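Local structure of nitroreductase family protein (Clostridium novyi, 3G14) at residues 21-26 with 118-123; 28-33 with 109-114; 56-61 with 74-79; 63-68 with 127-132. The protein probably acts as a flavin-dependent oxidoreductase of the nitroreductase family, working as a two-subunit assembly, although its own substrate is not established. One frame throughout, in Å; residues are numbered along the deposited sequence. Where two conformers were deposited one is given.

Contact 1 of 4, residues 21-26 with 118-123; sequences AIDRDK and EGYGTC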
loop_
_atom_site.group_PDB
_atom_site.type_symbol
_atom_site.label_atom_id
_atom_site.label_comp_id
_atom_site.label_asym_id
_atom_site.label_seq_id
_atom_site.Cartn_x
_atom_site.Cartn_y
_atom_site.Cartn_z
ATOM N N ALA B 21 -5.758 -2.609 26.461
ATOM C CA ALA B 21 -4.800 -1.592 26.026
ATOM C C ALA B 21 -3.725 -2.132 25.061
ATOM O O ALA B 21 -3.237 -3.254 25.203
ATOM C CB ALA B 21 -4.132 -0.974 27.234
ATOM N N ILE B 22 -3.323 -1.281 24.137
ATOM C CA ILE B 22 -2.262 -1.579 23.168
ATOM C C ILE B 22 -0.944 -1.544 23.892
ATOM O O ILE B 22 -0.738 -0.671 24.724
ATOM C CB ILE B 22 -2.230 -0.519 22.034
ATOM C CG1 ILE B 22 -3.586 -0.458 21.305
ATOM C CG2 ILE B 22 -1.035 -0.756 21.080
ATOM C CD1 ILE B 22 -4.001 -1.716 20.618
ATOM N N ASP B 23 -0.054 -2.489 23.594
ATOM C CA ASP B 23 1.290 -2.473 24.179
ATOM C C ASP B 23 2.143 -1.438 23.462
ATOM O O ASP B 23 2.279 -1.499 22.240
ATOM C CB ASP B 23 1.937 -3.856 24.072
ATOM C CG ASP B 23 1.333 -4.878 25.041
ATOM O OD1 ASP B 23 0.845 -4.476 26.125
ATOM O OD2 ASP B 23 1.370 -6.095 24.726
ATOM N N ARG B 24 2.742 -0.504 24.209
ATOM C CA ARG B 24 3.470 0.622 23.600
ATOM C C ARG B 24 4.585 0.157 22.651
ATOM O O ARG B 24 4.776 0.722 21.568
ATOM C CB ARG B 24 4.061 1.525 24.700
ATOM C CG ARG B 24 4.757 2.786 24.180
ATOM C CD ARG B 24 5.086 3.755 25.319
ATOM N NE ARG B 24 5.600 5.027 24.801
ATOM C CZ ARG B 24 6.864 5.226 24.424
ATOM N NH1 ARG B 24 7.764 4.250 24.508
ATOM N NH2 ARG B 24 7.242 6.408 23.967
ATOM N N ASP B 25 5.327 -0.868 23.074
ATOM C CA ASP B 25 6.423 -1.412 22.276
ATOM C C ASP B 25 5.898 -1.998 20.945
ATOM O O ASP B 25 6.509 -1.813 19.879
ATOM C CB ASP B 25 7.157 -2.486 23.064
ATOM C CG ASP B 25 6.342 -3.764 23.219
ATOM O OD1 ASP B 25 5.250 -3.703 23.849
ATOM O OD2 ASP B 25 6.781 -4.817 22.678
ATOM N N LYS B 26 4.760 -2.691 21.014
ATOM C CA LYS B 26 4.152 -3.262 19.807
ATOM C C LYS B 26 3.694 -2.158 18.867
ATOM O O LYS B 26 3.967 -2.221 17.681
ATOM C CB LYS B 26 2.990 -4.193 20.139
ATOM C CG LYS B 26 3.341 -5.495 20.890
ATOM C CD LYS B 26 2.167 -6.473 20.764
ATOM C CE LYS B 26 2.161 -7.587 21.792
ATOM N NZ LYS B 26 3.477 -7.860 22.347
ATOM N N GLU B 118 1.307 -8.265 15.111
ATOM C CA GLU B 118 1.394 -8.015 16.564
ATOM C C GLU B 118 0.132 -8.453 17.325
ATOM O O GLU B 118 0.050 -8.281 18.540
ATOM C CB GLU B 118 1.695 -6.529 16.843
ATOM C CG GLU B 118 3.010 -5.983 16.260
ATOM C CD GLU B 118 4.267 -6.684 16.724
ATOM O OE1 GLU B 118 4.253 -7.282 17.806
ATOM O OE2 GLU B 118 5.285 -6.592 15.991
ATOM N N GLY B 119 -0.831 -9.042 16.616
ATOM C CA GLY B 119 -2.002 -9.633 17.243
ATOM C C GLY B 119 -3.143 -8.662 17.417
ATOM O O GLY B 119 -4.028 -8.872 18.268
ATOM N N TYR B 120 -3.117 -7.605 16.599
ATOM C CA TYR B 120 -4.127 -6.558 16.612
ATOM C C TYR B 120 -4.950 -6.537 15.326
ATOM O O TYR B 120 -4.437 -6.756 14.240
ATOM C CB TYR B 120 -3.475 -5.182 16.845
ATOM C CG TYR B 120 -2.765 -5.038 18.183
ATOM C CD1 TYR B 120 -3.400 -5.375 19.372
ATOM C CD2 TYR B 120 -1.468 -4.534 18.242
ATOM C CE1 TYR B 120 -2.740 -5.242 20.596
ATOM C CE2 TYR B 120 -0.794 -4.388 19.459
ATOM C CZ TYR B 120 -1.434 -4.750 20.633
ATOM O OH TYR B 120 -0.772 -4.602 21.831
ATOM N N GLY B 121 -6.235 -6.249 15.480
ATOM C CA GLY B 121 -7.147 -6.007 14.380
ATOM C C GLY B 121 -7.095 -4.554 13.884
ATOM O O GLY B 121 -6.786 -3.640 14.631
ATOM N N THR B 122 -7.428 -4.383 12.604
ATOM C CA THR B 122 -7.559 -3.076 11.974
ATOM C C THR B 122 -8.737 -3.106 11.000
ATOM O O THR B 122 -9.337 -4.159 10.733
ATOM C CB THR B 122 -6.293 -2.710 11.157
ATOM O OG1 THR B 122 -5.952 -3.828 10.343
ATOM C CG2 THR B 122 -5.129 -2.344 12.062
ATOM N N CYS B 123 -9.083 -1.939 10.484
ATOM C CA CYS B 123 -10.109 -1.858 9.464
ATOM C C CYS B 123 -9.877 -0.603 8.664
ATOM O O CYS B 123 -9.918 0.484 9.210
ATOM C CB CYS B 123 -11.502 -1.838 10.103
ATOM S SG CYS B 123 -12.837 -1.912 8.895
HETATM O O HOH W 1 -2.444 -5.453 23.813
#

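Contact 2 of 4, residues 28-33 with 109-114; sequences LKIIDM and EHIVLG. With ACT (acetate ion), chain G.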
loop_
_atom_site.group_PDB
_atom_site.type_symbol
_atom_site.label_atom_id
_atom_site.label_comp_id
_atom_site.label_asym_id
_atom_site.label_seq_id
_atom_site.Cartn_x
_atom_site.Cartn_y
_atom_site.Cartn_z
ATOM N N LEU B 28 5.000 0.849 18.640
ATOM C CA LEU B 28 6.119 1.507 18.018
ATOM C C LEU B 28 6.765 0.614 16.935
ATOM O O LEU B 28 7.283 1.141 15.962
ATOM C CB LEU B 28 7.103 2.044 19.043
ATOM C CG LEU B 28 6.538 3.145 19.962
ATOM C CD1 LEU B 28 7.558 3.486 21.028
ATOM C CD2 LEU B 28 6.121 4.421 19.198
ATOM N N LYS B 29 6.683 -0.712 17.083
ATOM C CA LYS B 29 7.137 -1.659 16.032
ATOM C C LYS B 29 6.271 -1.552 14.759
ATOM O O LYS B 29 6.790 -1.555 13.657
ATOM C CB LYS B 29 7.150 -3.110 16.527
ATOM C CG LYS B 29 8.330 -3.456 17.429
ATOM C CD LYS B 29 8.462 -4.992 17.647
ATOM C CE LYS B 29 7.617 -5.483 18.826
ATOM N NZ LYS B 29 7.412 -6.975 18.856
ATOM N N ILE B 30 4.957 -1.428 14.930
ATOM C CA ILE B 30 4.026 -1.181 13.802
ATOM C C ILE B 30 4.417 0.117 13.060
ATOM O O ILE B 30 4.526 0.159 11.812
ATOM C CB ILE B 30 2.568 -1.161 14.339
ATOM C CG1 ILE B 30 2.219 -2.545 14.921
ATOM C CG2 ILE B 30 1.573 -0.743 13.251
ATOM C CD1 ILE B 30 0.972 -2.547 15.830
ATOM N N ILE B 31 4.649 1.197 13.820
ATOM C CA ILE B 31 5.027 2.450 13.182
ATOM C C ILE B 31 6.381 2.319 12.452
ATOM O O ILE B 31 6.582 2.858 11.359
ATOM C CB ILE B 31 5.028 3.655 14.167
ATOM C CG1 ILE B 31 3.642 3.831 14.832
ATOM C CG2 ILE B 31 5.388 4.958 13.399
ATOM C CD1 ILE B 31 2.417 4.043 13.870
ATOM N N ASP B 32 7.340 1.637 13.077
ATOM C CA ASP B 32 8.612 1.336 12.441
ATOM C C ASP B 32 8.450 0.602 11.102
ATOM O O ASP B 32 9.116 0.930 10.129
ATOM C CB ASP B 32 9.484 0.495 13.366
ATOM C CG ASP B 32 10.848 0.259 12.794
ATOM O OD1 ASP B 32 11.611 1.238 12.630
ATOM O OD2 ASP B 32 11.144 -0.900 12.493
HETATM N N MSE B 33 7.539 -0.358 11.051
HETATM C CA MSE B 33 7.243 -1.016 9.776
HETATM C C MSE B 33 6.784 -0.011 8.721
HETATM O O MSE B 33 7.227 -0.074 7.601
HETATM C CB MSE B 33 6.278 -2.171 9.986
HETATM C CG MSE B 33 6.996 -3.277 10.836
HETATM SE SE MSE B 33 5.870 -4.817 11.108
HETATM C CE MSE B 33 6.101 -4.990 13.037
ATOM N N GLU B 109 -0.652 0.301 4.612
ATOM C CA GLU B 109 -0.770 -1.171 4.551
ATOM C C GLU B 109 0.327 -1.830 5.422
ATOM O O GLU B 109 0.116 -2.947 5.946
ATOM C CB GLU B 109 -0.749 -1.693 3.108
ATOM C CG GLU B 109 -1.045 -3.193 2.954
ATOM C CD GLU B 109 -2.423 -3.614 3.455
ATOM O OE1 GLU B 109 -3.175 -2.711 3.946
ATOM O OE2 GLU B 109 -2.731 -4.828 3.371
ATOM N N HIS B 110 1.489 -1.178 5.571
ATOM C CA HIS B 110 2.500 -1.647 6.522
ATOM C C HIS B 110 1.953 -1.578 7.968
ATOM O O HIS B 110 2.183 -2.499 8.769
ATOM C CB HIS B 110 3.848 -0.878 6.373
ATOM C CG HIS B 110 4.672 -1.308 5.192
ATOM N ND1 HIS B 110 6.055 -1.393 5.232
ATOM C CD2 HIS B 110 4.318 -1.603 3.919
ATOM C CE1 HIS B 110 6.499 -1.786 4.044
ATOM N NE2 HIS B 110 5.470 -1.905 3.230
ATOM N N ILE B 111 1.213 -0.506 8.279
ATOM C CA ILE B 111 0.541 -0.363 9.611
ATOM C C ILE B 111 -0.404 -1.536 9.819
ATOM O O ILE B 111 -0.342 -2.253 10.838
ATOM C CB ILE B 111 -0.302 0.936 9.709
ATOM C CG1 ILE B 111 0.573 2.196 9.565
ATOM C CG2 ILE B 111 -1.103 0.978 11.039
ATOM C CD1 ILE B 111 1.463 2.468 10.735
ATOM N N VAL B 112 -1.279 -1.718 8.832
ATOM C CA VAL B 112 -2.319 -2.756 8.870
ATOM C C VAL B 112 -1.716 -4.160 8.982
ATOM O O VAL B 112 -2.091 -4.951 9.862
ATOM C CB VAL B 112 -3.295 -2.594 7.656
ATOM C CG1 VAL B 112 -4.102 -3.888 7.382
ATOM C CG2 VAL B 112 -4.188 -1.364 7.851
ATOM N N LEU B 113 -0.767 -4.480 8.106
ATOM C CA LEU B 113 -0.142 -5.790 8.198
ATOM C C LEU B 113 0.689 -5.968 9.474
ATOM O O LEU B 113 0.716 -7.051 10.097
ATOM C CB LEU B 113 0.693 -6.051 6.961
ATOM C CG LEU B 113 -0.061 -6.165 5.657
ATOM C CD1 LEU B 113 0.957 -6.168 4.535
ATOM C CD2 LEU B 113 -0.993 -7.447 5.637
ATOM N N GLY B 114 1.383 -4.918 9.883
ATOM C CA GLY B 114 2.130 -4.972 11.123
ATOM C C GLY B 114 1.247 -5.178 12.352
ATOM O O GLY B 114 1.594 -5.960 13.245
HETATM C C ACT G . 7.878 -9.133 15.668
HETATM O O ACT G . 7.047 -9.617 14.875
HETATM O OXT ACT G . 7.453 -8.203 16.375
HETATM C CH3 ACT G . 9.301 -9.601 15.759
#

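Contact 3 of 4, residues 56-61 with 74-79; sequences LKLDIA and AVLNSP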
loop_
_atom_site.group_PDB
_atom_site.type_symbol
_atom_site.label_atom_id
_atom_site.label_comp_id
_atom_site.label_asym_id
_atom_site.label_seq_id
_atom_site.Cartn_x
_atom_site.Cartn_y
_atom_site.Cartn_z
ATOM N N LEU B 56 -12.102 12.552 21.098
ATOM C CA LEU B 56 -11.659 12.585 19.698
ATOM C C LEU B 56 -12.162 11.361 18.895
ATOM O O LEU B 56 -12.499 11.468 17.706
ATOM C CB LEU B 56 -10.127 12.756 19.616
ATOM C CG LEU B 56 -9.580 14.021 20.308
ATOM C CD1 LEU B 56 -8.034 14.107 20.200
ATOM C CD2 LEU B 56 -10.248 15.285 19.750
ATOM N N LYS B 57 -12.224 10.196 19.531
ATOM C CA LYS B 57 -12.823 9.009 18.872
ATOM C C LYS B 57 -14.251 9.285 18.482
ATOM O O LYS B 57 -14.709 8.910 17.392
ATOM C CB LYS B 57 -12.788 7.793 19.802
ATOM C CG LYS B 57 -11.411 7.278 20.091
ATOM C CD LYS B 57 -11.517 6.077 20.999
ATOM C CE LYS B 57 -10.264 5.781 21.664
ATOM N NZ LYS B 57 -10.494 4.757 22.701
ATOM N N LEU B 58 -14.974 9.922 19.404
ATOM C CA LEU B 58 -16.364 10.293 19.169
ATOM C C LEU B 58 -16.448 11.258 17.974
ATOM O O LEU B 58 -17.276 11.072 17.095
ATOM C CB LEU B 58 -17.011 10.873 20.450
ATOM C CG LEU B 58 -18.435 11.439 20.335
ATOM C CD1 LEU B 58 -19.373 10.365 19.767
ATOM C CD2 LEU B 58 -18.964 11.979 21.680
ATOM N N ASP B 59 -15.564 12.253 17.922
ATOM C CA ASP B 59 -15.516 13.183 16.769
ATOM C C ASP B 59 -15.277 12.421 15.460
ATOM O O ASP B 59 -15.937 12.674 14.443
ATOM C CB ASP B 59 -14.373 14.197 16.900
ATOM C CG ASP B 59 -14.608 15.266 17.968
ATOM O OD1 ASP B 59 -15.766 15.554 18.333
ATOM O OD2 ASP B 59 -13.585 15.810 18.436
ATOM N N ILE B 60 -14.330 11.479 15.496
ATOM C CA ILE B 60 -14.017 10.688 14.290
ATOM C C ILE B 60 -15.208 9.819 13.901
ATOM O O ILE B 60 -15.614 9.771 12.726
ATOM C CB ILE B 60 -12.737 9.842 14.445
ATOM C CG1 ILE B 60 -11.508 10.753 14.633
ATOM C CG2 ILE B 60 -12.567 8.917 13.247
ATOM C CD1 ILE B 60 -10.292 10.005 15.067
ATOM N N ALA B 61 -15.804 9.142 14.890
ATOM C CA ALA B 61 -17.001 8.302 14.673
ATOM C C ALA B 61 -18.117 9.082 13.991
ATOM O O ALA B 61 -18.746 8.584 13.049
ATOM C CB ALA B 61 -17.502 7.743 16.020
ATOM N N ALA B 74 -16.429 0.763 15.481
ATOM C CA ALA B 74 -15.068 0.204 15.620
ATOM C C ALA B 74 -14.118 1.290 16.224
ATOM O O ALA B 74 -13.319 1.025 17.132
ATOM C CB ALA B 74 -14.518 -0.298 14.259
ATOM N N VAL B 75 -14.274 2.518 15.765
ATOM C CA VAL B 75 -13.502 3.640 16.282
ATOM C C VAL B 75 -13.895 3.960 17.736
ATOM O O VAL B 75 -13.038 4.265 18.568
ATOM C CB VAL B 75 -13.652 4.918 15.395
ATOM C CG1 VAL B 75 -13.061 6.159 16.130
ATOM C CG2 VAL B 75 -12.928 4.726 13.977
ATOM N N LEU B 76 -15.194 3.895 18.049
ATOM C CA LEU B 76 -15.637 4.163 19.420
ATOM C C LEU B 76 -15.108 3.119 20.394
ATOM O O LEU B 76 -14.749 3.429 21.532
ATOM C CB LEU B 76 -17.151 4.216 19.534
ATOM C CG LEU B 76 -17.897 5.379 18.854
ATOM C CD1 LEU B 76 -19.425 5.096 18.902
ATOM C CD2 LEU B 76 -17.552 6.698 19.529
ATOM N N ASN B 77 -15.126 1.884 19.946
ATOM C CA ASN B 77 -15.010 0.731 20.838
ATOM C C ASN B 77 -13.647 0.077 20.845
ATOM O O ASN B 77 -13.500 -0.956 21.450
ATOM C CB ASN B 77 -16.099 -0.295 20.502
ATOM C CG ASN B 77 -17.502 0.276 20.709
ATOM O OD1 ASN B 77 -17.711 1.122 21.584
ATOM N ND2 ASN B 77 -18.463 -0.193 19.916
ATOM N N SER B 78 -12.651 0.676 20.196
ATOM C CA SER B 78 -11.258 0.205 20.243
ATOM C C SER B 78 -10.385 1.132 21.111
ATOM O O SER B 78 -10.721 2.289 21.267
ATOM C CB SER B 78 -10.654 0.138 18.848
ATOM O OG SER B 78 -10.840 1.351 18.126
ATOM N N PRO B 79 -9.239 0.640 21.617
ATOM C CA PRO B 79 -8.411 1.560 22.461
ATOM C C PRO B 79 -7.828 2.789 21.745
ATOM O O PRO B 79 -7.634 3.816 22.386
ATOM C CB PRO B 79 -7.313 0.649 23.041
ATOM C CG PRO B 79 -7.237 -0.511 22.074
ATOM C CD PRO B 79 -8.663 -0.714 21.548
HETATM O O HOH W 2 -13.042 3.069 23.514
#

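Contact 4 of 4, residues 63-68 with 127-132; sequences AIENKT and AFNENK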
loop_
_atom_site.group_PDB
_atom_site.type_symbol
_atom_site.label_atom_id
_atom_site.label_comp_id
_atom_site.label_asym_id
_atom_site.label_seq_id
_atom_site.Cartn_x
_atom_site.Cartn_y
_atom_site.Cartn_z
ATOM N N ALA B 63 -17.803 11.674 12.072
ATOM C CA ALA B 63 -17.354 12.127 10.732
ATOM C C ALA B 63 -17.410 11.037 9.643
ATOM O O ALA B 63 -17.423 11.343 8.469
ATOM C CB ALA B 63 -15.917 12.702 10.828
ATOM N N ILE B 64 -17.381 9.784 10.043
ATOM C CA ILE B 64 -17.402 8.667 9.127
ATOM C C ILE B 64 -18.717 8.604 8.317
ATOM O O ILE B 64 -19.803 8.835 8.856
ATOM C CB ILE B 64 -17.040 7.339 9.861
ATOM C CG1 ILE B 64 -15.604 7.382 10.333
ATOM C CG2 ILE B 64 -17.279 6.154 8.933
ATOM C CD1 ILE B 64 -15.196 6.250 11.301
ATOM N N GLU B 65 -18.585 8.420 7.007
ATOM C CA GLU B 65 -19.710 8.475 6.070
ATOM C C GLU B 65 -19.970 7.130 5.374
ATOM O O GLU B 65 -19.804 7.006 4.180
ATOM C CB GLU B 65 -19.467 9.573 5.054
ATOM C CG GLU B 65 -19.535 10.967 5.665
ATOM C CD GLU B 65 -19.083 12.085 4.734
ATOM O OE1 GLU B 65 -18.349 11.829 3.740
ATOM O OE2 GLU B 65 -19.458 13.233 5.051
ATOM N N ASN B 66 -20.313 6.119 6.144
ATOM C CA ASN B 66 -20.563 4.782 5.624
ATOM C C ASN B 66 -22.046 4.540 5.654
ATOM O O ASN B 66 -22.783 5.231 6.346
ATOM C CB ASN B 66 -19.814 3.700 6.448
ATOM C CG ASN B 66 -18.328 3.609 6.141
ATOM O OD1 ASN B 66 -17.722 4.401 5.356
ATOM N ND2 ASN B 66 -17.708 2.617 6.730
ATOM N N LYS B 67 -22.501 3.538 4.917
ATOM C CA LYS B 67 -23.909 3.171 4.899
ATOM C C LYS B 67 -24.327 2.631 6.260
ATOM O O LYS B 67 -25.438 2.903 6.718
ATOM C CB LYS B 67 -24.137 2.102 3.807
ATOM C CG LYS B 67 -25.442 2.158 3.098
ATOM C CD LYS B 67 -25.485 1.083 2.017
ATOM C CE LYS B 67 -24.639 1.426 0.771
ATOM N NZ LYS B 67 -25.032 0.520 -0.372
ATOM N N THR B 68 -23.452 1.844 6.902
ATOM C CA THR B 68 -23.763 1.242 8.214
ATOM C C THR B 68 -22.901 1.866 9.300
ATOM O O THR B 68 -21.895 2.469 8.996
ATOM C CB THR B 68 -23.545 -0.276 8.223
ATOM O OG1 THR B 68 -22.155 -0.581 8.220
ATOM C CG2 THR B 68 -24.179 -0.901 7.007
ATOM N N ALA B 127 -13.768 6.782 3.952
ATOM C CA ALA B 127 -14.951 7.649 3.687
ATOM C C ALA B 127 -15.376 8.420 4.940
ATOM O O ALA B 127 -15.891 7.843 5.893
ATOM C CB ALA B 127 -16.131 6.813 3.186
ATOM N N PHE B 128 -15.162 9.734 4.916
ATOM C CA PHE B 128 -15.441 10.582 6.065
ATOM C C PHE B 128 -15.526 12.020 5.605
ATOM O O PHE B 128 -15.042 12.385 4.518
ATOM C CB PHE B 128 -14.385 10.437 7.180
ATOM C CG PHE B 128 -12.962 10.226 6.673
ATOM C CD1 PHE B 128 -12.268 11.250 6.023
ATOM C CD2 PHE B 128 -12.335 9.005 6.858
ATOM C CE1 PHE B 128 -10.956 11.046 5.549
ATOM C CE2 PHE B 128 -11.040 8.783 6.398
ATOM C CZ PHE B 128 -10.352 9.807 5.750
ATOM N N ASN B 129 -16.181 12.814 6.423
ATOM C CA ASN B 129 -16.130 14.282 6.339
ATOM C C ASN B 129 -14.730 14.710 6.800
ATOM O O ASN B 129 -14.412 14.787 7.992
ATOM C CB ASN B 129 -17.203 14.901 7.187
ATOM C CG ASN B 129 -17.233 16.425 7.097
ATOM O OD1 ASN B 129 -16.210 17.088 6.894
ATOM N ND2 ASN B 129 -18.418 16.981 7.228
ATOM N N GLU B 130 -13.875 14.927 5.814
ATOM C CA GLU B 130 -12.497 15.223 6.087
ATOM C C GLU B 130 -12.327 16.516 6.906
ATOM O O GLU B 130 -11.441 16.607 7.752
ATOM C CB GLU B 130 -11.762 15.346 4.748
ATOM C CG GLU B 130 -10.292 15.566 4.876
ATOM C CD GLU B 130 -9.573 15.515 3.534
ATOM O OE1 GLU B 130 -10.236 15.469 2.481
ATOM O OE2 GLU B 130 -8.340 15.571 3.540
ATOM N N ASN B 131 -13.153 17.532 6.629
ATOM C CA ASN B 131 -13.032 18.786 7.355
ATOM C C ASN B 131 -13.259 18.602 8.839
ATOM O O ASN B 131 -12.582 19.234 9.677
ATOM C CB ASN B 131 -14.028 19.809 6.823
ATOM C CG ASN B 131 -13.647 20.340 5.458
ATOM O OD1 ASN B 131 -12.484 20.306 5.045
ATOM N ND2 ASN B 131 -14.625 20.882 4.770
ATOM N N LYS B 132 -14.219 17.739 9.163
ATOM C CA LYS B 132 -14.531 17.462 10.546
ATOM C C LYS B 132 -13.381 16.755 11.227
ATOM O O LYS B 132 -13.104 17.046 12.402
ATOM C CB LYS B 132 -15.855 16.693 10.705
ATOM C CG LYS B 132 -17.074 17.616 10.565
ATOM C CD LYS B 132 -17.255 18.496 11.819
ATOM C CE LYS B 132 -17.857 19.881 11.531
ATOM N NZ LYS B 132 -17.969 20.713 12.803
HETATM O O HOH W 3 -14.765 3.934 4.542
#

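Contact 1 of 4, residues 21-26 with 118-123
The hydroxyl of Tyr120 is gripped from two quarters. The backbone N of Asp23 donates to Tyr120 OH over 2.8 Å, and with an N-H...O angle of 178° this bond is practically straight. A water lying in the ring plane is the second partner, 2.7 Å from Tyr120 OH, and it passes a hydrogen to the carbonyl O of Ala21, so the phenol is tied to the backbone on both sides of Ile22. The ring itself is held between two layers. Over one face comes the tip of Ile22, whose CD1 stands 3.9 Å from the ring centroid and 16° off the normal, a CH-pi contact; toward the rim of the opposite face lies the carbonyl O of Glu118. The Lys26 side chain passes the ring edge at about a right angle to the tyrosine, its CB near the ring plane and 3.8 Å from Tyr120 CE2. Farther along, Lys26 CD rests 3.6 Å from the carbonyl O of Glu118, and a bend at chi4 turns NZ toward Asp23 OD2 in a long salt bridge. Gly119, with positive phi, forms the Schellman motif that ends helix 99-117 and lets the chain turn off toward Tyr120. The contact thus joins the start of helix 24-35 to the exit of helix 99-117, while Leu151 of strand 144-151 touches both Ile22 and Tyr120.

Contact 2 of 4, residues 28-33 with 109-114
Two branches of Ile30 touch segment 109-114 of helix 99-117. Its CB carries CG2 anti to the backbone N, beside the carbonyl carbon (chi1 -63° for CG1), and that methyl reaches 3.4 Å from the carbonyl O of Ile111 and 3.9 Å from Ile111 CG2. The other branch, CG1, meets the backbone of Gly114, 3.8 Å from its carbonyl C, and leads on to CD1, which heads toward the Tyr120 ring. One turn on, Met33, present as selenomethionine, lays SE 3.7 Å from Gly114 CA. The helices come close where Gly114 has no side chain, with Ile30 CA and Gly114 CA 5.0 Å apart. On another flank the Ile31 and Ile111 side chains lie side by side, pointing the same way, and their CD1 atoms are 3.6 Å apart. One polar bond joins the helices: His110 ND1 donates to the carbonyl O of Met33 over 3.0 Å. Met33 O lies near the imidazole plane, yet the donor stands 51° above the carbonyl plane, so the bond does not follow a lone pair. The other ring nitrogen, NE2, bonds Glu109 OE2 of the second subunit, and Glu109 OE2 of this chain bonds His110 NE2 of that subunit, a reciprocal pair that leaves the ring held at both nitrogens. The segment axes approach to 8.0 Å at 142° between their directions, a roughly antiparallel helix pair that packs closely at Gly114, consistent with the alpha+beta nitroreductase fold, a homodimer in which a long helix such as 99-117 lies at the subunit interface.

Contact 3 of 4, residues 56-61 with 74-79
Lys57 stretches almost straight from helix 54-63 along the end of helix 70-77, its chain extended beyond CG. The aliphatic part passes over the carbonyl of Val75, with CD 3.4 Å from Val75 O, and the ammonium arrives among backbone carbonyl oxygens where the helix gives way to loop. There NZ donates to the carbonyl O of Ser78 over 2.9 Å, in the carbonyl plane, and more weakly to the carbonyl O of Pro79. A water bridges NZ to the carbonyl O of Leu76. A buried lysine is thereby supplied with several oxygen partners, and its positive charge would probably be favoured near the C-terminal end of a helix. Both helices lie against the mixed sheet: Ile60 and Val75 each touch Leu148 of strand 144-151, and Ile60 also meets Val51, so this is a helix pair packed on the sheet of an alpha+beta fold. Ile60 crosses Val75 at about a right angle, CG2 being 4.0 Å from Val75 CG1. That same Val75 methyl, anti to its backbone N (chi1 168°), presses to 3.4 Å from the carbonyl O of Lys57. Leu76 starts away from helix 54-63, but its end curls back: CD2 lies 3.7 Å from Ala61 CB, and 4.1 Å from Leu58 CD1, whose side chain it meets at a slant. Ser78 OG, in turn, closes back on the carbonyl O of Ala74 over 2.7 Å.

Contact 4 of 4, residues 63-68 with 127-132
Glu65 CG sits anti to its carbonyl carbon (chi1 -69°), and with the chain extended beyond it the carboxylate is laid along the backbone of Phe128 and Asn129. Its CD comes 3.4 Å from Asn129 N, while OE2 lies 3.5 Å from Asn129 CB; carboxylate and amide planes are turned 47° apart. Phe128, by contrast, has CG wedged between its backbone N and carbonyl carbon (chi1 36°), which sends the ring away from segment 63-68 toward Ile133, Val145 and Leu148, leaving CB 3.4 Å from the carbonyl O of Ala63. The backbones themselves form a single beta bridge pairing Ile64 with Phe128. Asn129 N donates to the carbonyl O of Ala63 over 2.8 Å, and Glu65 N to the carbonyl O of Ala127 over 3.0 Å along a nearly linear N-H...O path, though the latter donor stands well above its carbonyl plane. The CA-H of Phe128 adds a contact to the same Ala63 oxygen. Ala63 CB meets Lys132 CB at 4.0 Å. A water links Asn66 OD1 with Ala127 N. Just beyond the bridge Asn129 serves as N-cap of helix 130-137, its OD1 accepting from Lys132 N. From the second subunit, Ser95 bonds the carbonyl O of Phe128 through its OG. Two backbone bonds therefore set the alignment of the chains. The Glu65 carboxylate lies alongside without hydrogen-bonding across the contact, and its OE1 faces another acceptor, Phe128 O, at 3.4 Å, so any electrostatic help from the nearby start of helix 130-137 is probably partial.

Overall arrangement
Contacts 1 and 2 share helix 24-35, their centres 10 Å apart, and Glu118 pairs weakly with Lys29. Contacts 3 and 4 form another neighbouring pair, 12 Å apart, joined by Val75 against Ile64. Contact 2 lies on the opposite side of the chain's centre from contacts 3 and 4, about 20 and 24 Å away between centres. Pro79 on Ile22 connects contact 3 to contact 1, and strand 144-151 is touched by contacts 1, 3 and 4. Along the chain, contact 3 nests inside the loop closed by contact 2, itself within that of contact 1, whereas contact 4 crosses all three. Contacts 2 and 4 both touch the second subunit, so two separate regions meet it.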